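Local coordinates for conserved hypothetical protein (Enterococcus faecalis, PDB 1T62) that is of unknown function but carries an ASCH domain of the PUA-like clan, consistent with a possible role in RNA binding, at residues A68-I73 with I85-V90; P81-R86 with F146-L151; M93-V98 with M139-Q144. All coordinates share one frame; numbering follows the deposited sequence.

Interaction 1. Residues A68-I73 with I85-V90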
ATOM      1  N   ALA B  68       2.013  25.831  -1.409  1.00 19.91           N
ATOM      2  CA  ALA B  68       0.975  26.215  -0.481  1.00 20.43           C
ATOM      3  C   ALA B  68      -0.318  26.090  -1.268  1.00 21.09           C
ATOM      4  O   ALA B  68      -0.404  26.566  -2.400  1.00 22.01           O
ATOM      5  CB  ALA B  68       1.176  27.656  -0.042  1.00  8.09           C
ATOM      6  N   GLY B  69      -1.309  25.427  -0.683  1.00 17.47           N
ATOM      7  CA  GLY B  69      -2.591  25.277  -1.343  1.00 16.62           C
ATOM      8  C   GLY B  69      -2.809  24.048  -2.201  1.00 16.00           C
ATOM      9  O   GLY B  69      -3.946  23.761  -2.567  1.00 14.79           O
ATOM     10  N   GLN B  70      -1.740  23.327  -2.521  1.00 10.33           N
ATOM     11  CA  GLN B  70      -1.835  22.137  -3.361  1.00  9.82           C
ATOM     12  C   GLN B  70      -2.548  20.987  -2.661  1.00 10.99           C
ATOM     13  O   GLN B  70      -2.754  21.021  -1.449  1.00 11.37           O
ATOM     14  CB  GLN B  70      -0.448  21.660  -3.760  1.00 13.82           C
ATOM     15  CG  GLN B  70       0.327  21.099  -2.592  1.00 11.09           C
ATOM     16  CD  GLN B  70       1.495  20.243  -3.018  1.00  8.46           C
ATOM     17  OE1 GLN B  70       2.423  20.709  -3.679  1.00  6.21           O
ATOM     18  NE2 GLN B  70       1.457  18.975  -2.638  1.00  7.92           N
ATOM     19  N   TYR B  71      -2.916  19.968  -3.437  1.00 15.24           N
ATOM     20  CA  TYR B  71      -3.590  18.786  -2.907  1.00 14.46           C
ATOM     21  C   TYR B  71      -2.769  17.512  -3.084  1.00 16.86           C
ATOM     22  O   TYR B  71      -1.919  17.403  -3.968  1.00 15.18           O
ATOM     23  CB  TYR B  71      -4.940  18.559  -3.582  1.00  9.62           C
ATOM     24  CG  TYR B  71      -5.955  19.649  -3.374  1.00  5.69           C
ATOM     25  CD1 TYR B  71      -6.016  20.740  -4.237  1.00  4.61           C
ATOM     26  CD2 TYR B  71      -6.874  19.575  -2.334  1.00  5.02           C
ATOM     27  CE1 TYR B  71      -6.974  21.729  -4.072  1.00  5.13           C
ATOM     28  CE2 TYR B  71      -7.834  20.556  -2.150  1.00  4.52           C
ATOM     29  CZ  TYR B  71      -7.881  21.635  -3.020  1.00  6.24           C
ATOM     30  OH  TYR B  71      -8.813  22.634  -2.825  1.00  5.69           O
ATOM     31  N   ASP B  72      -3.046  16.545  -2.225  1.00 18.03           N
ATOM     32  CA  ASP B  72      -2.377  15.266  -2.280  1.00 19.73           C
ATOM     33  C   ASP B  72      -3.365  14.167  -1.947  1.00 21.47           C
ATOM     34  O   ASP B  72      -4.052  14.229  -0.927  1.00 20.61           O
ATOM     35  CB  ASP B  72      -1.228  15.209  -1.289  1.00 19.92           C
ATOM     36  CG  ASP B  72      -0.123  16.167  -1.633  1.00 22.56           C
ATOM     37  OD1 ASP B  72      -0.317  17.386  -1.428  1.00 25.96           O
ATOM     38  OD2 ASP B  72       0.935  15.700  -2.110  1.00 23.67           O
ATOM     39  N   ILE B  73      -3.452  13.172  -2.822  1.00 16.71           N
ATOM     40  CA  ILE B  73      -4.331  12.048  -2.578  1.00 14.28           C
ATOM     41  C   ILE B  73      -3.507  11.118  -1.691  1.00 15.39           C
ATOM     42  O   ILE B  73      -2.361  10.812  -2.007  1.00 15.20           O
ATOM     43  CB  ILE B  73      -4.719  11.382  -3.915  1.00  8.74           C
ATOM     44  CG1 ILE B  73      -5.496  12.395  -4.766  1.00  8.55           C
ATOM     45  CG2 ILE B  73      -5.569  10.153  -3.673  1.00  7.54           C
ATOM     46  CD1 ILE B  73      -5.791  11.945  -6.187  1.00  5.63           C
ATOM     47  N   ILE B  85      -5.985  15.621   0.995  1.00 10.23           N
ATOM     48  CA  ILE B  85      -5.658  16.724   1.880  1.00 14.01           C
ATOM     49  C   ILE B  85      -5.203  17.990   1.170  1.00 13.32           C
ATOM     50  O   ILE B  85      -4.759  17.955   0.023  1.00 13.65           O
ATOM     51  CB  ILE B  85      -4.556  16.290   2.835  1.00  1.28           C
ATOM     52  CG1 ILE B  85      -3.281  15.985   2.050  1.00  5.57           C
ATOM     53  CG2 ILE B  85      -4.974  15.026   3.548  1.00  3.34           C
ATOM     54  CD1 ILE B  85      -2.091  15.725   2.916  1.00 12.24           C
ATOM     55  N   ARG B  86      -5.309  19.114   1.865  1.00 26.84           N
ATOM     56  CA  ARG B  86      -4.878  20.381   1.297  1.00 25.15           C
ATOM     57  C   ARG B  86      -3.792  21.006   2.163  1.00 24.50           C
ATOM     58  O   ARG B  86      -3.940  21.114   3.382  1.00 23.63           O
ATOM     59  CB  ARG B  86      -6.042  21.353   1.177  1.00 26.24           C
ATOM     60  CG  ARG B  86      -5.801  22.334   0.078  1.00 26.15           C
ATOM     61  CD  ARG B  86      -5.815  23.756   0.543  1.00 26.94           C
ATOM     62  NE  ARG B  86      -7.164  24.302   0.526  1.00 27.27           N
ATOM     63  CZ  ARG B  86      -8.014  24.166   1.527  1.00 27.89           C
ATOM     64  NH1 ARG B  86      -7.631  23.502   2.606  1.00 27.92           N
ATOM     65  NH2 ARG B  86      -9.225  24.694   1.451  1.00 30.01           N
ATOM     66  N   THR B  87      -2.701  21.417   1.530  1.00 11.98           N
ATOM     67  CA  THR B  87      -1.590  22.025   2.250  1.00  9.62           C
ATOM     68  C   THR B  87      -1.849  23.514   2.463  1.00  9.49           C
ATOM     69  O   THR B  87      -2.050  24.255   1.508  1.00  6.24           O
ATOM     70  CB  THR B  87      -0.268  21.845   1.468  1.00 19.33           C
ATOM     71  OG1 THR B  87      -0.071  20.452   1.170  1.00 20.67           O
ATOM     72  CG2 THR B  87       0.898  22.337   2.288  1.00 18.97           C
ATOM     73  N   THR B  88      -1.855  23.944   3.721  1.00 15.50           N
ATOM     74  CA  THR B  88      -2.090  25.345   4.051  1.00 14.82           C
ATOM     75  C   THR B  88      -0.775  26.030   4.380  1.00 16.68           C
ATOM     76  O   THR B  88      -0.732  27.247   4.555  1.00 14.64           O
ATOM     77  CB  THR B  88      -3.009  25.499   5.287  1.00 15.91           C
ATOM     78  OG1 THR B  88      -2.477  24.738   6.379  1.00 13.63           O
ATOM     79  CG2 THR B  88      -4.406  25.004   4.996  1.00 13.77           C
ATOM     80  N   LYS B  89       0.303  25.254   4.448  1.00 15.17           N
ATOM     81  CA  LYS B  89       1.604  25.817   4.801  1.00 15.39           C
ATOM     82  C   LYS B  89       2.774  24.927   4.387  1.00 15.51           C
ATOM     83  O   LYS B  89       2.729  23.728   4.550  1.00 17.03           O
ATOM     84  CB  LYS B  89       1.617  26.036   6.317  1.00 37.61           C
ATOM     85  CG  LYS B  89       2.867  26.637   6.923  1.00 40.86           C
ATOM     86  CD  LYS B  89       2.683  26.745   8.433  1.00 42.20           C
ATOM     87  CE  LYS B  89       3.935  27.229   9.102  1.00 42.07           C
ATOM     88  NZ  LYS B  89       5.092  26.379   8.721  1.00 44.35           N
ATOM     89  N   VAL B  90       3.816  25.524   3.832  1.00 18.81           N
ATOM     90  CA  VAL B  90       5.007  24.775   3.435  1.00 14.10           C
ATOM     91  C   VAL B  90       6.177  25.500   4.085  1.00 15.38           C
ATOM     92  O   VAL B  90       6.319  26.720   3.948  1.00 12.56           O
ATOM     93  CB  VAL B  90       5.224  24.773   1.891  1.00 13.45           C
ATOM     94  CG1 VAL B  90       6.529  24.058   1.545  1.00  8.32           C
ATOM     95  CG2 VAL B  90       4.051  24.096   1.199  1.00 10.08           C
TER
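The aliphatic start of the R86 side chain lies over one face of the Y71 ring, the two residues standing side by side on the same face of an antiparallel strand pair and pointing the same way. R86 CG makes a CH-pi contact 3.9 Å from the Y71 ring centroid, toward the rim of the ring and 25° off its normal. With CG anti to the carbonyl carbon (chi1 -63°), the Y71 ring stands alongside the R86 side chain. The R86 guanidinium is inclined to the ring plane, and its charged end turns to E147 of strand 140-151, although the placing of those end atoms is doubtful.

Y71 and R86 form a non-hydrogen-bonded pair. The following pair, D72 with I85, is hydrogen-bonded in both directions, D72 N reaching I85 O at 3.2 Å and I85 N reaching D72 O at 3.1 Å. On this buried face D72 CB rests 4.0 Å from I85 CG1. The D72 carboxylate is gripped at both oxygens: Q70 NE2 approaches the syn lone pair of D72 OD1 at 2.7 Å, and that oxygen lies nearly in the plane of the Q70 amide, while W26 NE1 binds OD2. Since Q70 OE1 also accepts the K67 amide N-H, the rotation of the glutamine amide is set at both ends.

Toward A68 the contact thins out and faces solvent. T87 N still bonds to Q70 O at 3.0 Å, and G69 N to T87 O; beyond them A68 touches the other segment loosely, V90 CG2 coming to 3.7 Å from A68 N. There the second strand turns a corner at T88, where T88 and K89 together face S145 in a classic beta bulge. This is the open end of the beta hairpin of strands 71-75 and 81-94 in the mixed ASCH-domain sheet.

Interaction 2. Residues P81-R86 with F146-L151; sequences PLAIIR and FEVVDL
I85 sets its CD1 methyl over one face of the F146 ring, a CH-pi contact with CD1 3.7 Å from the F146 ring centroid. A chi1 of 53° puts the F146 ring between its own backbone N and carbonyl carbon, with a face turned to I85. The two residues belong to a central pair of antiparallel strands of the ASCH domain sheet, 81-94 and 140-151, which is interrupted by a classic beta bulge: V149 and D150 together face I84.

At the bulge a single carbonyl serves two donors. V149 N comes to I84 O at 2.8 Å in the carbonyl plane, whereas D150 N makes a weak bond to the same oxygen. I84 N in turn donates to D150 O at 2.7 Å. The extra residue moves the register by one, so that I85 pairs with V148 and R86 with E147; the last pair is closed by R86 N to E147 O and E147 N to R86 O, each 2.9 Å.

The two sides of the pair carry different surroundings. A83, I85, V148 and L151 share one face, where A83 CB meets L151 CD2 at 3.8 Å and I85 CG2 meets V148 CG2; V43 and V44 of helix 33-44 pack against F146, V148 and L151. On the other face R86 and E147 run side by side, their charged ends forming a salt bridge whose detailed geometry is doubtful because NH1 and OE1 are modelled too close. V149 CG2 lies over one face of the R86 guanidinium, placing an apolar methyl beside the charge. Nearer helix 2-16, whose F8 touches both I84 and D150, the CG2 methyl of I84 packs 3.5 Å from D150 CB, and D150 OD1 extends to a salt bridge with K15 NZ.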
ATOM      1  N   PRO B  81      -6.831   4.100  -1.813  1.00  9.06           N
ATOM      2  CA  PRO B  81      -7.119   5.508  -1.514  1.00  8.66           C
ATOM      3  C   PRO B  81      -7.724   5.677  -0.140  1.00  7.73           C
ATOM      4  O   PRO B  81      -8.644   4.960   0.234  1.00  6.80           O
ATOM      5  CB  PRO B  81      -8.068   5.927  -2.634  1.00 10.99           C
ATOM      6  CG  PRO B  81      -8.603   4.640  -3.153  1.00 11.25           C
ATOM      7  CD  PRO B  81      -7.438   3.706  -3.087  1.00 12.89           C
ATOM      8  N   LEU B  82      -7.193   6.639   0.604  1.00 23.70           N
ATOM      9  CA  LEU B  82      -7.617   6.911   1.971  1.00 24.22           C
ATOM     10  C   LEU B  82      -8.378   8.225   2.113  1.00 24.86           C
ATOM     11  O   LEU B  82      -9.546   8.242   2.489  1.00 25.11           O
ATOM     12  CB  LEU B  82      -6.387   6.956   2.867  1.00 18.94           C
ATOM     13  CG  LEU B  82      -6.389   6.217   4.196  1.00 19.27           C
ATOM     14  CD1 LEU B  82      -5.166   6.662   4.976  1.00 20.48           C
ATOM     15  CD2 LEU B  82      -7.654   6.520   4.967  1.00 19.82           C
ATOM     16  N   ALA B  83      -7.702   9.332   1.843  1.00 22.68           N
ATOM     17  CA  ALA B  83      -8.335  10.639   1.936  1.00 23.47           C
ATOM     18  C   ALA B  83      -7.526  11.621   1.125  1.00 23.21           C
ATOM     19  O   ALA B  83      -6.410  11.317   0.719  1.00 23.68           O
ATOM     20  CB  ALA B  83      -8.392  11.095   3.379  1.00 23.21           C
ATOM     21  N   ILE B  84      -8.092  12.787   0.857  1.00 18.16           N
ATOM     22  CA  ILE B  84      -7.349  13.795   0.127  1.00 18.61           C
ATOM     23  C   ILE B  84      -7.154  14.990   1.078  1.00 19.28           C
ATOM     24  O   ILE B  84      -8.023  15.311   1.893  1.00 17.30           O
ATOM     25  CB  ILE B  84      -8.047  14.177  -1.219  1.00 16.50           C
ATOM     26  CG1 ILE B  84      -8.235  15.678  -1.305  1.00 15.06           C
ATOM     27  CG2 ILE B  84      -9.330  13.430  -1.402  1.00 15.68           C
ATOM     28  CD1 ILE B  84      -7.065  16.342  -1.962  1.00 14.61           C
ATOM     29  N   ILE B  85      -5.985  15.621   0.995  1.00 10.23           N
ATOM     30  CA  ILE B  85      -5.658  16.724   1.880  1.00 14.01           C
ATOM     31  C   ILE B  85      -5.203  17.990   1.170  1.00 13.32           C
ATOM     32  O   ILE B  85      -4.759  17.955   0.023  1.00 13.65           O
ATOM     33  CB  ILE B  85      -4.556  16.290   2.835  1.00  1.28           C
ATOM     34  CG1 ILE B  85      -3.281  15.985   2.050  1.00  5.57           C
ATOM     35  CG2 ILE B  85      -4.974  15.026   3.548  1.00  3.34           C
ATOM     36  CD1 ILE B  85      -2.091  15.725   2.916  1.00 12.24           C
ATOM     37  N   ARG B  86      -5.309  19.114   1.865  1.00 26.84           N
ATOM     38  CA  ARG B  86      -4.878  20.381   1.297  1.00 25.15           C
ATOM     39  C   ARG B  86      -3.792  21.006   2.163  1.00 24.50           C
ATOM     40  O   ARG B  86      -3.940  21.114   3.382  1.00 23.63           O
ATOM     41  CB  ARG B  86      -6.042  21.353   1.177  1.00 26.24           C
ATOM     42  CG  ARG B  86      -5.801  22.334   0.078  1.00 26.15           C
ATOM     43  CD  ARG B  86      -5.815  23.756   0.543  1.00 26.94           C
ATOM     44  NE  ARG B  86      -7.164  24.302   0.526  1.00 27.27           N
ATOM     45  CZ  ARG B  86      -8.014  24.166   1.527  1.00 27.89           C
ATOM     46  NH1 ARG B  86      -7.631  23.502   2.606  1.00 27.92           N
ATOM     47  NH2 ARG B  86      -9.225  24.694   1.451  1.00 30.01           N
ATOM     48  N   PHE B 146      -1.224  20.531   6.525  1.00 16.68           N
ATOM     49  CA  PHE B 146      -2.406  20.309   5.713  1.00 16.54           C
ATOM     50  C   PHE B 146      -3.662  20.059   6.544  1.00 17.74           C
ATOM     51  O   PHE B 146      -3.604  19.964   7.773  1.00 15.24           O
ATOM     52  CB  PHE B 146      -2.165  19.081   4.826  1.00 12.74           C
ATOM     53  CG  PHE B 146      -1.739  17.861   5.602  1.00 11.07           C
ATOM     54  CD1 PHE B 146      -0.397  17.647   5.913  1.00  8.77           C
ATOM     55  CD2 PHE B 146      -2.692  16.973   6.110  1.00 11.59           C
ATOM     56  CE1 PHE B 146      -0.006  16.576   6.720  1.00  7.73           C
ATOM     57  CE2 PHE B 146      -2.311  15.894   6.923  1.00 10.50           C
ATOM     58  CZ  PHE B 146      -0.966  15.699   7.227  1.00 10.41           C
ATOM     59  N   GLU B 147      -4.789  19.949   5.842  1.00 19.11           N
ATOM     60  CA  GLU B 147      -6.071  19.650   6.454  1.00 19.63           C
ATOM     61  C   GLU B 147      -6.764  18.585   5.606  1.00 20.36           C
ATOM     62  O   GLU B 147      -6.705  18.631   4.377  1.00 21.20           O
ATOM     63  CB  GLU B 147      -6.942  20.910   6.582  1.00 16.63           C
ATOM     64  CG  GLU B 147      -7.244  21.711   5.322  1.00 22.53           C
ATOM     65  CD  GLU B 147      -7.989  23.022   5.656  1.00 25.26           C
ATOM     66  OE1 GLU B 147      -8.248  23.848   4.753  1.00 24.64           O
ATOM     67  OE2 GLU B 147      -8.319  23.230   6.848  1.00 27.41           O
ATOM     68  N   VAL B 148      -7.369  17.593   6.259  1.00 25.96           N
ATOM     69  CA  VAL B 148      -8.067  16.544   5.532  1.00 23.87           C
ATOM     70  C   VAL B 148      -9.296  17.173   4.915  1.00 22.07           C
ATOM     71  O   VAL B 148     -10.210  17.640   5.601  1.00 21.14           O
ATOM     72  CB  VAL B 148      -8.453  15.375   6.440  1.00 23.37           C
ATOM     73  CG1 VAL B 148      -9.577  14.543   5.789  1.00 21.23           C
ATOM     74  CG2 VAL B 148      -7.222  14.505   6.665  1.00 23.18           C
ATOM     75  N   VAL B 149      -9.293  17.161   3.594  1.00 15.17           N
ATOM     76  CA  VAL B 149     -10.321  17.795   2.789  1.00 15.65           C
ATOM     77  C   VAL B 149     -11.364  16.831   2.194  1.00 13.26           C
ATOM     78  O   VAL B 149     -12.359  17.259   1.637  1.00 11.33           O
ATOM     79  CB  VAL B 149      -9.568  18.631   1.699  1.00  3.10           C
ATOM     80  CG1 VAL B 149      -9.913  18.159   0.310  1.00  3.70           C
ATOM     81  CG2 VAL B 149      -9.806  20.099   1.923  1.00  1.00           C
ATOM     82  N   ASP B 150     -11.143  15.530   2.333  1.00 14.72           N
ATOM     83  CA  ASP B 150     -12.074  14.539   1.804  1.00 18.68           C
ATOM     84  C   ASP B 150     -11.630  13.127   2.203  1.00 20.31           C
ATOM     85  O   ASP B 150     -10.439  12.829   2.238  1.00 21.40           O
ATOM     86  CB  ASP B 150     -12.149  14.670   0.278  1.00 29.49           C
ATOM     87  CG  ASP B 150     -13.261  13.820  -0.346  1.00 31.97           C
ATOM     88  OD1 ASP B 150     -13.450  13.921  -1.581  1.00 33.70           O
ATOM     89  OD2 ASP B 150     -13.947  13.052   0.372  1.00 33.67           O
ATOM     90  N   LEU B 151     -12.591  12.269   2.532  1.00 26.77           N
ATOM     91  CA  LEU B 151     -12.301  10.886   2.901  1.00 26.77           C
ATOM     92  C   LEU B 151     -12.791   9.990   1.772  1.00 26.77           C
ATOM     93  O   LEU B 151     -13.803  10.295   1.134  1.00 26.77           O
ATOM     94  CB  LEU B 151     -13.034  10.506   4.181  1.00 20.82           C
ATOM     95  CG  LEU B 151     -12.668  11.222   5.478  1.00 20.82           C
ATOM     96  CD1 LEU B 151     -13.604  10.758   6.575  1.00 20.82           C
ATOM     97  CD2 LEU B 151     -11.217  10.933   5.841  1.00 20.82           C
TER

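Interaction 3. Residues M93-V98 with M139-Q144; sequences MPMNKV and MLLVCQ
M93 and L141 face each other as an antiparallel hydrogen-bonded pair, with M93 N 3.1 Å from L141 O and L141 N 2.9 Å from M93 O. The second bond is fairly straight at its hydrogen, but its donor stands about 40° above the carbonyl plane rather than on a lone pair, as does M95 N over M139 O. P94, which has no N-H to give, occupies the adjoining non-hydrogen-bonded position opposite L140. Pairing ends with M95 N on M139 O at 3.2 Å, as the first segment coils into a short 3-10 turn over residues 95-97, closed by K97 N on P94 O.

The side chains that meet across the pair are apolar. P94 and L140 lie alongside one another, the proline CG 3.7 Å from L140 CD1. On the face of M93 and L141, M93 bends at its thioether so that CE touches C143 SG; beyond the strand end, M95 CG passes L141 CD1 at 3.8 Å. M95 and L141 both reach helix 113-128. With polar bonding confined to the main chain, the side chains cohere through van der Waals contact, of hydrocarbon groups and, at M93 and C143, of a methyl with a polarisable sulfur.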
ATOM      1  N   MET B  93      12.963  23.853   7.282  1.00 24.77           N
ATOM      2  CA  MET B  93      13.695  24.065   8.536  1.00 26.96           C
ATOM      3  C   MET B  93      14.678  22.937   8.842  1.00 25.58           C
ATOM      4  O   MET B  93      14.427  21.781   8.512  1.00 26.96           O
ATOM      5  CB  MET B  93      12.730  24.205   9.709  1.00 35.45           C
ATOM      6  CG  MET B  93      12.189  22.888  10.196  1.00 44.28           C
ATOM      7  SD  MET B  93      11.104  23.081  11.600  1.00 50.99           S
ATOM      8  CE  MET B  93       9.512  23.067  10.763  1.00 53.01           C
ATOM      9  N   PRO B  94      15.812  23.264   9.491  1.00 19.35           N
ATOM     10  CA  PRO B  94      16.845  22.284   9.848  1.00 18.87           C
ATOM     11  C   PRO B  94      16.264  21.290  10.837  1.00 19.01           C
ATOM     12  O   PRO B  94      15.580  21.689  11.778  1.00 18.38           O
ATOM     13  CB  PRO B  94      17.932  23.143  10.477  1.00 17.21           C
ATOM     14  CG  PRO B  94      17.716  24.491   9.849  1.00 17.72           C
ATOM     15  CD  PRO B  94      16.222  24.609   9.911  1.00 18.17           C
ATOM     16  N   MET B  95      16.542  20.004  10.646  1.00 22.97           N
ATOM     17  CA  MET B  95      15.987  18.996  11.536  1.00 24.67           C
ATOM     18  C   MET B  95      16.265  19.222  13.016  1.00 25.70           C
ATOM     19  O   MET B  95      15.390  19.007  13.847  1.00 26.59           O
ATOM     20  CB  MET B  95      16.469  17.611  11.142  1.00 20.46           C
ATOM     21  CG  MET B  95      15.579  16.547  11.709  1.00 25.25           C
ATOM     22  SD  MET B  95      15.948  14.946  11.039  1.00 29.09           S
ATOM     23  CE  MET B  95      15.772  13.921  12.493  1.00 28.94           C
ATOM     24  N   ASN B  96      17.479  19.663  13.338  1.00 31.55           N
ATOM     25  CA  ASN B  96      17.887  19.914  14.721  1.00 32.90           C
ATOM     26  C   ASN B  96      17.253  21.162  15.325  1.00 32.99           C
ATOM     27  O   ASN B  96      17.520  21.502  16.477  1.00 35.02           O
ATOM     28  CB  ASN B  96      19.411  20.042  14.800  1.00 22.47           C
ATOM     29  CG  ASN B  96      19.946  21.198  13.971  1.00 25.34           C
ATOM     30  OD1 ASN B  96      21.153  21.347  13.808  1.00 29.13           O
ATOM     31  ND2 ASN B  96      19.052  22.022  13.449  1.00 27.24           N
ATOM     32  N   LYS B  97      16.414  21.838  14.545  1.00 25.91           N
ATOM     33  CA  LYS B  97      15.740  23.058  14.986  1.00 26.22           C
ATOM     34  C   LYS B  97      14.222  22.916  15.080  1.00 21.54           C
ATOM     35  O   LYS B  97      13.533  23.913  15.258  1.00 23.22           O
ATOM     36  CB  LYS B  97      16.063  24.209  14.025  1.00 35.65           C
ATOM     37  CG  LYS B  97      17.157  25.159  14.501  1.00 46.96           C
ATOM     38  CD  LYS B  97      17.638  26.106  13.385  1.00 57.04           C
ATOM     39  CE  LYS B  97      16.508  26.956  12.773  1.00 63.70           C
ATOM     40  NZ  LYS B  97      16.973  27.887  11.681  1.00 65.42           N
ATOM     41  N   VAL B  98      13.683  21.705  14.967  1.00 16.76           N
ATOM     42  CA  VAL B  98      12.229  21.560  15.032  1.00 18.17           C
ATOM     43  C   VAL B  98      11.654  21.841  16.427  1.00 11.73           C
ATOM     44  O   VAL B  98      12.217  21.428  17.445  1.00 10.18           O
ATOM     45  CB  VAL B  98      11.765  20.150  14.575  1.00 38.28           C
ATOM     46  CG1 VAL B  98      12.412  19.792  13.245  1.00 40.77           C
ATOM     47  CG2 VAL B  98      12.086  19.118  15.638  1.00 39.76           C
ATOM     48  N   MET B 139      20.198  18.161   8.380  1.00 12.89           N
ATOM     49  CA  MET B 139      19.737  18.185   7.017  1.00 14.58           C
ATOM     50  C   MET B 139      18.412  18.910   7.027  1.00 15.38           C
ATOM     51  O   MET B 139      17.571  18.676   7.891  1.00 16.35           O
ATOM     52  CB  MET B 139      19.550  16.776   6.475  1.00 31.01           C
ATOM     53  CG  MET B 139      18.529  15.953   7.211  1.00 36.62           C
ATOM     54  SD  MET B 139      17.903  14.679   6.123  1.00 40.70           S
ATOM     55  CE  MET B 139      16.788  15.663   5.188  1.00 43.03           C
ATOM     56  N   LEU B 140      18.256  19.816   6.071  1.00 14.72           N
ATOM     57  CA  LEU B 140      17.052  20.610   5.907  1.00 13.67           C
ATOM     58  C   LEU B 140      15.830  19.719   5.639  1.00 13.37           C
ATOM     59  O   LEU B 140      15.916  18.746   4.894  1.00 12.71           O
ATOM     60  CB  LEU B 140      17.266  21.578   4.740  1.00  3.78           C
ATOM     61  CG  LEU B 140      17.771  23.017   4.949  1.00  4.91           C
ATOM     62  CD1 LEU B 140      18.210  23.237   6.385  1.00  8.00           C
ATOM     63  CD2 LEU B 140      18.901  23.315   3.976  1.00  3.61           C
ATOM     64  N   LEU B 141      14.700  20.056   6.258  1.00 13.47           N
ATOM     65  CA  LEU B 141      13.449  19.320   6.074  1.00 13.84           C
ATOM     66  C   LEU B 141      12.424  20.170   5.353  1.00 14.30           C
ATOM     67  O   LEU B 141      12.408  21.394   5.485  1.00 12.75           O
ATOM     68  CB  LEU B 141      12.829  18.937   7.408  1.00 12.51           C
ATOM     69  CG  LEU B 141      13.406  17.783   8.193  1.00 13.32           C
ATOM     70  CD1 LEU B 141      12.701  17.712   9.530  1.00 12.62           C
ATOM     71  CD2 LEU B 141      13.225  16.492   7.418  1.00 15.36           C
ATOM     72  N   VAL B 142      11.557  19.513   4.597  1.00 34.39           N
ATOM     73  CA  VAL B 142      10.494  20.203   3.892  1.00 33.89           C
ATOM     74  C   VAL B 142       9.207  19.847   4.646  1.00 35.99           C
ATOM     75  O   VAL B 142       8.691  18.730   4.539  1.00 35.72           O
ATOM     76  CB  VAL B 142      10.415  19.741   2.429  1.00 21.94           C
ATOM     77  CG1 VAL B 142       9.238  20.407   1.741  1.00 23.48           C
ATOM     78  CG2 VAL B 142      11.716  20.082   1.712  1.00 22.04           C
ATOM     79  N   CYS B 143       8.708  20.806   5.423  1.00 14.52           N
ATOM     80  CA  CYS B 143       7.516  20.615   6.236  1.00 15.21           C
ATOM     81  C   CYS B 143       6.204  21.147   5.635  1.00 15.62           C
ATOM     82  O   CYS B 143       6.142  22.273   5.129  1.00 15.19           O
ATOM     83  CB  CYS B 143       7.748  21.255   7.606  1.00 30.74           C
ATOM     84  SG  CYS B 143       9.237  20.656   8.465  1.00 29.27           S
ATOM     85  N   GLN B 144       5.159  20.320   5.708  1.00 14.23           N
ATOM     86  CA  GLN B 144       3.831  20.660   5.198  1.00 13.12           C
ATOM     87  C   GLN B 144       2.761  20.583   6.266  1.00 12.70           C
ATOM     88  O   GLN B 144       2.708  19.638   7.042  1.00 12.84           O
ATOM     89  CB  GLN B 144       3.414  19.711   4.086  1.00 15.99           C
ATOM     90  CG  GLN B 144       4.181  19.847   2.806  1.00 16.01           C
ATOM     91  CD  GLN B 144       3.777  18.787   1.812  1.00 15.82           C
ATOM     92  OE1 GLN B 144       2.660  18.792   1.278  1.00 11.88           O
ATOM     93  NE2 GLN B 144       4.682  17.854   1.567  1.00 16.29           N
TER

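In the fold
From the N terminus, segment 68-73 turns back after an 11-residue connection to meet 85-90, so interaction 1 closes the shortest loop, a hairpin. Interaction 2 starts on the same returning strand, before interaction 1 has closed, so the two cross, sharing I85 and R86; it closes at 146-151, 59 residues later. Within that long loop lies interaction 3, whose own loop holds helices 100-105 and 113-128. Interactions 2 and 3 thus fasten the two ends of strands 81-94 and 140-151, about 23 Å apart between centres. Between them, T87 of interaction 1 probably hydrogen-bonds Q144 of interaction 3, joining the hairpin to strand 140-151.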